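Long-range contacts in uncharacterized protein lp_2219 (Lactobacillus plantarum, PDB 3HFQ), which is of unknown function but belongs to the lactonase family of seven-bladed beta-propellers, and may therefore act on a lactone or sugar-derived substrate: residues S257-V266 against I278-R289; D292-V300 against L312-L322. The protein carries 1 engineered substitution. All coordinates share one frame; numbering follows the deposited sequence.

Interaction 1 of 2, residues S257-V266 against I278-R289. With PO4 (phosphate ion), chain C.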
loop_
_atom_site.group_PDB
_atom_site.type_symbol
_atom_site.label_atom_id
_atom_site.label_comp_id
_atom_site.label_asym_id
_atom_site.label_seq_id
_atom_site.Cartn_x
_atom_site.Cartn_y
_atom_site.Cartn_z
ATOM N N SER A 257 -5.367 -0.813 8.755
ATOM C CA SER A 257 -4.976 0.246 9.678
ATOM C C SER A 257 -5.982 1.393 9.643
ATOM O O SER A 257 -6.552 1.711 8.594
ATOM C CB SER A 257 -3.566 0.760 9.350
ATOM O OG SER A 257 -3.500 1.320 8.050
ATOM N N ASN A 258 -6.198 2.004 10.804
ATOM C CA ASN A 258 -7.139 3.106 10.948
ATOM C C ASN A 258 -6.439 4.389 11.388
ATOM O O ASN A 258 -5.799 4.419 12.440
ATOM C CB ASN A 258 -8.211 2.749 11.987
ATOM C CG ASN A 258 -9.118 1.618 11.534
ATOM O OD1 ASN A 258 -9.129 0.533 12.122
ATOM N ND2 ASN A 258 -9.883 1.864 10.484
ATOM N N ARG A 259 -6.559 5.441 10.583
ATOM C CA ARG A 259 -5.962 6.734 10.912
ATOM C C ARG A 259 -7.022 7.586 11.599
ATOM O O ARG A 259 -7.984 8.031 10.971
ATOM C CB ARG A 259 -5.482 7.438 9.649
ATOM C CG ARG A 259 -4.290 6.780 8.990
ATOM C CD ARG A 259 -4.035 7.407 7.633
ATOM N NE ARG A 259 -5.099 7.073 6.688
ATOM C CZ ARG A 259 -5.101 7.430 5.408
ATOM N NH1 ARG A 259 -4.094 8.143 4.920
ATOM N NH2 ARG A 259 -6.098 7.058 4.611
ATOM N N GLY A 260 -6.830 7.815 12.891
ATOM C CA GLY A 260 -7.786 8.578 13.674
ATOM C C GLY A 260 -8.054 7.745 14.913
ATOM O O GLY A 260 -7.721 8.147 16.025
ATOM N N TYR A 261 -8.654 6.574 14.721
ATOM C CA TYR A 261 -8.915 5.677 15.840
ATOM C C TYR A 261 -7.558 5.067 16.193
ATOM O O TYR A 261 -7.359 4.515 17.277
ATOM C CB TYR A 261 -9.911 4.581 15.435
ATOM C CG TYR A 261 -10.443 3.780 16.604
ATOM C CD1 TYR A 261 -11.098 4.410 17.661
ATOM C CD2 TYR A 261 -10.282 2.398 16.659
ATOM C CE1 TYR A 261 -11.574 3.681 18.748
ATOM C CE2 TYR A 261 -10.754 1.661 17.739
ATOM C CZ TYR A 261 -11.401 2.310 18.779
ATOM O OH TYR A 261 -11.867 1.584 19.848
ATOM N N ASN A 262 -6.631 5.183 15.246
ATOM C CA ASN A 262 -5.259 4.705 15.386
ATOM C C ASN A 262 -5.078 3.277 15.889
ATOM O O ASN A 262 -4.483 3.041 16.946
ATOM C CB ASN A 262 -4.462 5.671 16.275
ATOM C CG ASN A 262 -4.418 7.078 15.708
ATOM O OD1 ASN A 262 -4.432 7.269 14.490
ATOM N ND2 ASN A 262 -4.349 8.072 16.588
ATOM N N THR A 263 -5.570 2.319 15.112
ATOM C CA THR A 263 -5.446 0.912 15.471
ATOM C C THR A 263 -5.257 0.068 14.227
ATOM O O THR A 263 -5.325 0.556 13.101
ATOM C CB THR A 263 -6.734 0.360 16.106
ATOM O OG1 THR A 263 -7.780 0.403 15.126
ATOM C CG2 THR A 263 -7.147 1.170 17.321
ATOM N N LEU A 264 -5.006 -1.212 14.463
ATOM C CA LEU A 264 -4.925 -2.189 13.400
ATOM C C LEU A 264 -6.116 -3.050 13.785
ATOM O O LEU A 264 -6.240 -3.450 14.946
ATOM C CB LEU A 264 -3.644 -3.026 13.464
ATOM C CG LEU A 264 -2.302 -2.376 13.114
ATOM C CD1 LEU A 264 -1.269 -3.478 12.904
ATOM C CD2 LEU A 264 -2.432 -1.535 11.848
ATOM N N ALA A 265 -7.020 -3.290 12.843
ATOM C CA ALA A 265 -8.182 -4.123 13.121
ATOM C C ALA A 265 -7.900 -5.465 12.464
ATOM O O ALA A 265 -7.495 -5.522 11.305
ATOM C CB ALA A 265 -9.440 -3.495 12.537
ATOM N N VAL A 266 -8.108 -6.540 13.211
ATOM C CA VAL A 266 -7.850 -7.880 12.709
ATOM C C VAL A 266 -9.150 -8.623 12.446
ATOM O O VAL A 266 -10.046 -8.653 13.300
ATOM C CB VAL A 266 -7.027 -8.693 13.725
ATOM C CG1 VAL A 266 -6.595 -10.010 13.109
ATOM C CG2 VAL A 266 -5.821 -7.879 14.185
ATOM N N ILE A 278 -11.927 -9.662 15.072
ATOM C CA ILE A 278 -11.504 -10.375 16.269
ATOM C C ILE A 278 -10.578 -9.564 17.172
ATOM O O ILE A 278 -10.312 -9.965 18.306
ATOM C CB ILE A 278 -10.816 -11.720 15.921
ATOM C CG1 ILE A 278 -9.543 -11.473 15.111
ATOM C CG2 ILE A 278 -11.775 -12.610 15.136
ATOM C CD1 ILE A 278 -8.664 -12.699 14.987
ATOM N N GLN A 279 -10.088 -8.429 16.681
ATOM C CA GLN A 279 -9.204 -7.592 17.489
ATOM C C GLN A 279 -8.989 -6.172 16.961
ATOM O O GLN A 279 -8.958 -5.935 15.755
ATOM C CB GLN A 279 -7.834 -8.273 17.663
ATOM C CG GLN A 279 -6.805 -7.417 18.418
ATOM C CD GLN A 279 -5.454 -8.100 18.599
ATOM O OE1 GLN A 279 -4.969 -8.796 17.706
ATOM N NE2 GLN A 279 -4.829 -7.880 19.752
ATOM N N GLN A 280 -8.858 -5.237 17.897
ATOM C CA GLN A 280 -8.584 -3.830 17.615
ATOM C C GLN A 280 -7.410 -3.519 18.543
ATOM O O GLN A 280 -7.551 -3.594 19.762
ATOM C CB GLN A 280 -9.776 -2.943 17.995
ATOM C CG GLN A 280 -10.955 -2.966 17.026
ATOM C CD GLN A 280 -10.753 -2.076 15.811
ATOM O OE1 GLN A 280 -11.669 -1.899 15.002
ATOM N NE2 GLN A 280 -9.555 -1.510 15.672
ATOM N N ILE A 281 -6.251 -3.190 17.979
ATOM C CA ILE A 281 -5.081 -2.901 18.804
ATOM C C ILE A 281 -4.415 -1.589 18.411
ATOM O O ILE A 281 -4.161 -1.330 17.235
ATOM C CB ILE A 281 -4.060 -4.065 18.732
ATOM C CG1 ILE A 281 -2.885 -3.798 19.675
ATOM C CG2 ILE A 281 -3.590 -4.261 17.293
ATOM C CD1 ILE A 281 -2.011 -5.013 19.918
ATOM N N SER A 282 -4.145 -0.751 19.408
ATOM C CA SER A 282 -3.523 0.543 19.168
ATOM C C SER A 282 -2.186 0.416 18.450
ATOM O O SER A 282 -1.443 -0.540 18.672
ATOM C CB SER A 282 -3.312 1.275 20.497
ATOM O OG SER A 282 -2.588 2.478 20.306
ATOM N N THR A 283 -1.887 1.389 17.592
ATOM C CA THR A 283 -0.623 1.404 16.866
ATOM C C THR A 283 0.429 2.188 17.658
ATOM O O THR A 283 1.560 2.359 17.207
ATOM C CB THR A 283 -0.787 2.028 15.463
ATOM O OG1 THR A 283 -1.291 3.366 15.575
ATOM C CG2 THR A 283 -1.753 1.194 14.625
ATOM N N GLU A 284 0.047 2.648 18.849
ATOM C CA GLU A 284 0.942 3.403 19.730
ATOM C C GLU A 284 1.512 4.660 19.071
ATOM O O GLU A 284 2.685 5.004 19.256
ATOM C CB GLU A 284 2.095 2.514 20.204
ATOM C CG GLU A 284 1.675 1.259 20.964
ATOM C CD GLU A 284 0.790 1.553 22.166
ATOM O OE1 GLU A 284 0.933 2.637 22.776
ATOM O OE2 GLU A 284 -0.043 0.691 22.512
ATOM N N GLY A 285 0.669 5.342 18.306
ATOM C CA GLY A 285 1.092 6.553 17.627
ATOM C C GLY A 285 -0.092 7.133 16.888
ATOM O O GLY A 285 -1.193 6.588 16.964
ATOM N N ASP A 286 0.124 8.223 16.159
ATOM C CA ASP A 286 -0.960 8.862 15.427
ATOM C C ASP A 286 -0.830 8.681 13.915
ATOM O O ASP A 286 0.243 8.869 13.340
ATOM C CB ASP A 286 -1.015 10.355 15.787
ATOM C CG ASP A 286 -2.251 11.058 15.232
ATOM O OD1 ASP A 286 -3.368 10.503 15.346
ATOM O OD2 ASP A 286 -2.110 12.181 14.699
ATOM N N PHE A 287 -1.942 8.303 13.290
ATOM C CA PHE A 287 -2.033 8.100 11.849
ATOM C C PHE A 287 -1.187 6.994 11.220
ATOM O O PHE A 287 -0.218 7.263 10.505
ATOM C CB PHE A 287 -1.784 9.425 11.118
ATOM C CG PHE A 287 -3.044 10.197 10.830
ATOM C CD1 PHE A 287 -3.966 10.448 11.843
ATOM C CD2 PHE A 287 -3.319 10.655 9.546
ATOM C CE1 PHE A 287 -5.145 11.145 11.580
ATOM C CE2 PHE A 287 -4.495 11.354 9.272
ATOM C CZ PHE A 287 -5.409 11.598 10.293
ATOM N N PRO A 288 -1.550 5.727 11.481
ATOM C CA PRO A 288 -0.840 4.566 10.935
ATOM C C PRO A 288 -1.220 4.363 9.461
ATOM O O PRO A 288 -2.159 3.627 9.143
ATOM C CB PRO A 288 -1.319 3.419 11.824
ATOM C CG PRO A 288 -2.721 3.855 12.201
ATOM C CD PRO A 288 -2.509 5.312 12.522
ATOM N N ARG A 289 -0.473 5.010 8.571
ATOM C CA ARG A 289 -0.732 4.940 7.135
ATOM C C ARG A 289 -0.303 3.634 6.470
ATOM O O ARG A 289 -0.818 3.280 5.409
ATOM C CB ARG A 289 -0.067 6.133 6.443
ATOM C CG ARG A 289 -0.346 6.257 4.949
ATOM C CD ARG A 289 -0.077 7.686 4.486
ATOM N NE ARG A 289 0.054 7.791 3.035
ATOM C CZ ARG A 289 -0.362 8.831 2.322
ATOM N NH1 ARG A 289 -0.946 9.858 2.924
ATOM N NH2 ARG A 289 -0.186 8.851 1.007
HETATM P P PO4 C . -4.814 9.383 1.470
HETATM O O1 PO4 C . -4.913 10.599 2.466
HETATM O O2 PO4 C . -4.538 8.059 2.277
HETATM O O3 PO4 C . -6.164 9.243 0.667
HETATM O O4 PO4 C . -3.628 9.625 0.458
HETATM O O HOH W 1 -2.339 10.210 5.775
HETATM O O HOH W 2 -4.691 4.166 19.444
#
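N262 ties the turn between strands 253-259 and 263-269 to the loop that leaves strand 275-282. N262 OD1 accepts from the backbone N of F287 at 3.0 Å, and G260 N reaches that oxygen from the opposite face. N262 ND2 donates to the anti lone pair of D286 OD1 at 2.9 Å, the amide and carboxylate planes 80° apart. Bonded at OD1 and ND2, the amide is fixed in rotation. The strands pair antiparallel: L264 N bonds to I281 O at 2.9 Å and I281 N back to L264 O, while I278 and Q279 both face V266 in a classic beta bulge. Packing is tight beside the turn: P288 CG lies 3.1 Å from N258 O, R259 CB makes a CH-pi contact over the F287 ring, 3.8 Å from its centroid, and S257 OG bonds to P288 O. The S282 side is looser and wetter, with a water joining N262 O to S282 OG. A bend at chi3 (-69°) turns the R259 guanidinium so that R259 NH1 (2.7 Å) and NH2 both donate to phosphate O2. R289 adds nearby charge, H144 and R190 also bind the ion and E206 pairs with R259, consistent with a site that can hold an anion.

Interaction 2 of 2, residues D292-V300 against L312-L322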
loop_
_atom_site.group_PDB
_atom_site.type_symbol
_atom_site.label_atom_id
_atom_site.label_comp_id
_atom_site.label_asym_id
_atom_site.label_seq_id
_atom_site.Cartn_x
_atom_site.Cartn_y
_atom_site.Cartn_z
ATOM N N ASP A 292 2.880 -3.908 7.785
ATOM C CA ASP A 292 2.948 -5.175 7.071
ATOM C C ASP A 292 3.467 -6.268 7.985
ATOM O O ASP A 292 4.109 -5.990 9.000
ATOM C CB ASP A 292 3.846 -5.073 5.832
ATOM C CG ASP A 292 3.611 -6.215 4.845
ATOM O OD1 ASP A 292 2.617 -6.961 5.015
ATOM O OD2 ASP A 292 4.409 -6.361 3.892
ATOM N N LEU A 293 3.157 -7.511 7.635
ATOM C CA LEU A 293 3.632 -8.654 8.394
ATOM C C LEU A 293 5.048 -8.873 7.888
ATOM O O LEU A 293 5.353 -8.525 6.748
ATOM C CB LEU A 293 2.791 -9.901 8.090
ATOM C CG LEU A 293 1.391 -10.037 8.698
ATOM C CD1 LEU A 293 0.473 -8.936 8.189
ATOM C CD2 LEU A 293 0.832 -11.407 8.329
ATOM N N ASP A 294 5.916 -9.431 8.724
ATOM C CA ASP A 294 7.285 -9.685 8.293
ATOM C C ASP A 294 7.247 -10.975 7.471
ATOM O O ASP A 294 6.221 -11.651 7.425
ATOM C CB ASP A 294 8.204 -9.845 9.506
ATOM C CG ASP A 294 8.049 -11.190 10.180
ATOM O OD1 ASP A 294 6.914 -11.537 10.568
ATOM O OD2 ASP A 294 9.067 -11.896 10.321
ATOM N N PRO A 295 8.359 -11.330 6.805
ATOM C CA PRO A 295 8.392 -12.553 5.994
ATOM C C PRO A 295 8.006 -13.842 6.723
ATOM O O PRO A 295 7.386 -14.728 6.130
ATOM C CB PRO A 295 9.828 -12.577 5.477
ATOM C CG PRO A 295 10.125 -11.110 5.310
ATOM C CD PRO A 295 9.592 -10.546 6.611
ATOM N N THR A 296 8.367 -13.957 7.997
ATOM C CA THR A 296 8.030 -15.160 8.758
ATOM C C THR A 296 6.564 -15.118 9.178
ATOM O O THR A 296 5.968 -16.145 9.505
ATOM C CB THR A 296 8.885 -15.296 10.039
ATOM O OG1 THR A 296 8.510 -14.283 10.983
ATOM C CG2 THR A 296 10.364 -15.159 9.712
ATOM N N GLU A 297 6.000 -13.914 9.163
ATOM C CA GLU A 297 4.613 -13.666 9.545
ATOM C C GLU A 297 4.369 -13.867 11.034
ATOM O O GLU A 297 3.232 -14.047 11.470
ATOM C CB GLU A 297 3.652 -14.535 8.724
ATOM C CG GLU A 297 3.674 -14.225 7.232
ATOM C CD GLU A 297 2.332 -14.464 6.556
ATOM O OE1 GLU A 297 1.655 -15.455 6.894
ATOM O OE2 GLU A 297 1.962 -13.661 5.674
ATOM N N ALA A 298 5.442 -13.820 11.817
ATOM C CA ALA A 298 5.338 -13.969 13.264
ATOM C C ALA A 298 5.373 -12.579 13.895
ATOM O O ALA A 298 5.293 -12.433 15.116
ATOM C CB ALA A 298 6.492 -14.817 13.790
ATOM N N PHE A 299 5.484 -11.560 13.048
ATOM C CA PHE A 299 5.542 -10.176 13.507
ATOM C C PHE A 299 4.820 -9.226 12.561
ATOM O O PHE A 299 4.564 -9.556 11.404
ATOM C CB PHE A 299 6.998 -9.712 13.603
ATOM C CG PHE A 299 7.843 -10.533 14.527
ATOM C CD1 PHE A 299 7.886 -10.251 15.888
ATOM C CD2 PHE A 299 8.597 -11.594 14.036
ATOM C CE1 PHE A 299 8.671 -11.017 16.748
ATOM C CE2 PHE A 299 9.385 -12.366 14.887
ATOM C CZ PHE A 299 9.423 -12.078 16.242
ATOM N N VAL A 300 4.507 -8.042 13.076
ATOM C CA VAL A 300 3.879 -6.987 12.295
ATOM C C VAL A 300 4.558 -5.688 12.700
ATOM O O VAL A 300 4.820 -5.461 13.883
ATOM C CB VAL A 300 2.372 -6.842 12.580
ATOM C CG1 VAL A 300 1.848 -5.563 11.923
ATOM C CG2 VAL A 300 1.615 -8.052 12.043
ATOM N N LEU A 312 6.337 -2.455 16.930
ATOM C CA LEU A 312 6.530 -3.866 16.615
ATOM C C LEU A 312 5.575 -4.733 17.423
ATOM O O LEU A 312 5.450 -4.561 18.638
ATOM C CB LEU A 312 7.970 -4.295 16.930
ATOM C CG LEU A 312 8.257 -5.795 16.777
ATOM C CD1 LEU A 312 8.195 -6.183 15.307
ATOM C CD2 LEU A 312 9.627 -6.129 17.345
ATOM N N TYR A 313 4.908 -5.661 16.742
ATOM C CA TYR A 313 3.985 -6.590 17.389
ATOM C C TYR A 313 4.418 -8.014 17.129
ATOM O O TYR A 313 5.073 -8.305 16.128
ATOM C CB TYR A 313 2.565 -6.511 16.818
ATOM C CG TYR A 313 1.896 -5.174 16.845
ATOM C CD1 TYR A 313 1.920 -4.346 15.725
ATOM C CD2 TYR A 313 1.164 -4.764 17.959
ATOM C CE1 TYR A 313 1.237 -3.141 15.712
ATOM C CE2 TYR A 313 0.479 -3.558 17.959
ATOM C CZ TYR A 313 0.511 -2.757 16.826
ATOM O OH TYR A 313 -0.189 -1.578 16.795
ATOM N N ALA A 314 4.027 -8.902 18.032
ATOM C CA ALA A 314 4.278 -10.313 17.859
ATOM C C ALA A 314 2.923 -10.744 17.303
ATOM O O ALA A 314 1.894 -10.181 17.681
ATOM C CB ALA A 314 4.535 -10.986 19.199
ATOM N N ARG A 315 2.916 -11.712 16.400
ATOM C CA ARG A 315 1.669 -12.192 15.817
ATOM C C ARG A 315 1.556 -13.702 15.995
ATOM O O ARG A 315 2.459 -14.439 15.612
ATOM C CB ARG A 315 1.617 -11.850 14.322
ATOM C CG ARG A 315 0.469 -12.533 13.573
ATOM C CD ARG A 315 0.450 -12.178 12.082
ATOM N NE ARG A 315 -0.666 -12.827 11.400
ATOM C CZ ARG A 315 -0.645 -14.068 10.922
ATOM N NH1 ARG A 315 0.447 -14.816 11.031
ATOM N NH2 ARG A 315 -1.731 -14.571 10.351
ATOM N N ASP A 316 0.451 -14.157 16.580
ATOM C CA ASP A 316 0.230 -15.588 16.785
ATOM C C ASP A 316 -0.106 -16.198 15.427
ATOM O O ASP A 316 -1.026 -15.741 14.746
ATOM C CB ASP A 316 -0.920 -15.812 17.771
ATOM C CG ASP A 316 -1.074 -17.270 18.171
ATOM O OD1 ASP A 316 -1.447 -18.096 17.312
ATOM O OD2 ASP A 316 -0.810 -17.589 19.348
ATOM N N LEU A 317 0.639 -17.228 15.043
ATOM C CA LEU A 317 0.456 -17.884 13.750
ATOM C C LEU A 317 -0.865 -18.627 13.560
ATOM O O LEU A 317 -1.321 -18.805 12.431
ATOM C CB LEU A 317 1.613 -18.854 13.496
ATOM C CG LEU A 317 3.036 -18.286 13.564
ATOM C CD1 LEU A 317 4.035 -19.391 13.240
ATOM C CD2 LEU A 317 3.183 -17.132 12.588
ATOM N N THR A 318 -1.480 -19.063 14.652
ATOM C CA THR A 318 -2.733 -19.799 14.538
ATOM C C THR A 318 -3.970 -18.947 14.806
ATOM O O THR A 318 -4.997 -19.120 14.151
ATOM C CB THR A 318 -2.738 -21.029 15.480
ATOM O OG1 THR A 318 -2.736 -20.597 16.846
ATOM C CG2 THR A 318 -1.505 -21.889 15.233
ATOM N N SER A 319 -3.868 -18.011 15.745
ATOM C CA SER A 319 -5.000 -17.148 16.094
ATOM C C SER A 319 -5.020 -15.845 15.302
ATOM O O SER A 319 -6.060 -15.196 15.195
ATOM C CB SER A 319 -4.963 -16.805 17.580
ATOM O OG SER A 319 -3.963 -15.830 17.842
ATOM N N GLY A 320 -3.864 -15.457 14.771
ATOM C CA GLY A 320 -3.768 -14.229 13.999
ATOM C C GLY A 320 -3.745 -12.957 14.831
ATOM O O GLY A 320 -3.545 -11.865 14.298
ATOM N N LYS A 321 -3.936 -13.083 16.140
ATOM C CA LYS A 321 -3.948 -11.908 17.003
ATOM C C LYS A 321 -2.567 -11.314 17.272
ATOM O O LYS A 321 -1.544 -11.991 17.156
ATOM C CB LYS A 321 -4.672 -12.225 18.313
ATOM C CG LYS A 321 -6.157 -12.519 18.096
ATOM C CD LYS A 321 -6.929 -12.608 19.402
ATOM C CE LYS A 321 -8.418 -12.787 19.132
ATOM N NZ LYS A 321 -9.217 -12.862 20.390
ATOM N N LEU A 322 -2.554 -10.036 17.636
ATOM C CA LEU A 322 -1.310 -9.319 17.886
ATOM C C LEU A 322 -1.129 -8.879 19.336
ATOM O O LEU A 322 -2.094 -8.748 20.089
ATOM C CB LEU A 322 -1.256 -8.079 16.983
ATOM C CG LEU A 322 -1.627 -8.265 15.505
ATOM C CD1 LEU A 322 -1.672 -6.902 14.811
ATOM C CD2 LEU A 322 -0.627 -9.189 14.826
#
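R315 reaches from the end of strand 309-315 across to the turn at D294-E297. With CG anti to the backbone N (chi1 169°) and the chain straight from CG to NE, its guanidinium is carried to E297 O, which accepts from R315 NH1 at 2.9 Å in both the carbonyl and the guanidinium planes. L293 CD2 covers one face of the group, 3.7 Å from R315 NE, while NE itself donates to Y255 OH. E297 OE1 lies 4.4 Å from R315 NH1 but well out of the guanidinium plane, so only the charges are near; E297 OE2 accepts from H249 N. With an alanine in place of R315, E297 O and Y255 OH would probably each lose a donor, and L293 CD2 the flat face it packs on.

L317 CD2 packs on the same turn, 3.3 Å from E297 O and close to A298 CB. Further along, the hairpin pairing begins: R315 N bonds to A298 O, and V300 and Y313 form an antiparallel hydrogen-bonded pair. V300 CG1, anti to the backbone N (chi1 170°), lies 4.0 Å from Y313 CD1, whereas V300 CG2 meets L322 CD2 at 3.8 Å, so the two methyls serve different partners. The neighbouring pair F299 and A314 faces the other way, and F299 CB touches L312 CD1 at 4.1 Å.

These residues belong to one four-stranded propeller blade. F299 and L312 pack on L23 of strand 17-24 and L325 of strand 322-330, while on the V300 face Y313 and L322 rest against I281 of strand 275-282.

Overall arrangement
Interactions 1 and 2 lie in consecutive blades of the propeller, follow one another along the chain, and have centres about 15 Å apart. They meet directly through two probable hydrogen bonds, Y313 OH with S282 O at 2.5 Å and Q279 OE1 with L322 N at 2.7 Å, by which a side chain of each contact probably holds the backbone of the other. Y313 OH also packs 3.0 Å from T283 CA. Of the two, interaction 1 carries the bound phosphate, probably taken from the crystallisation liquor, whereas interaction 2 has no ligand and joins strands and turns within its blade. R289, beside the phosphate, precedes strand 290-293 of that second blade.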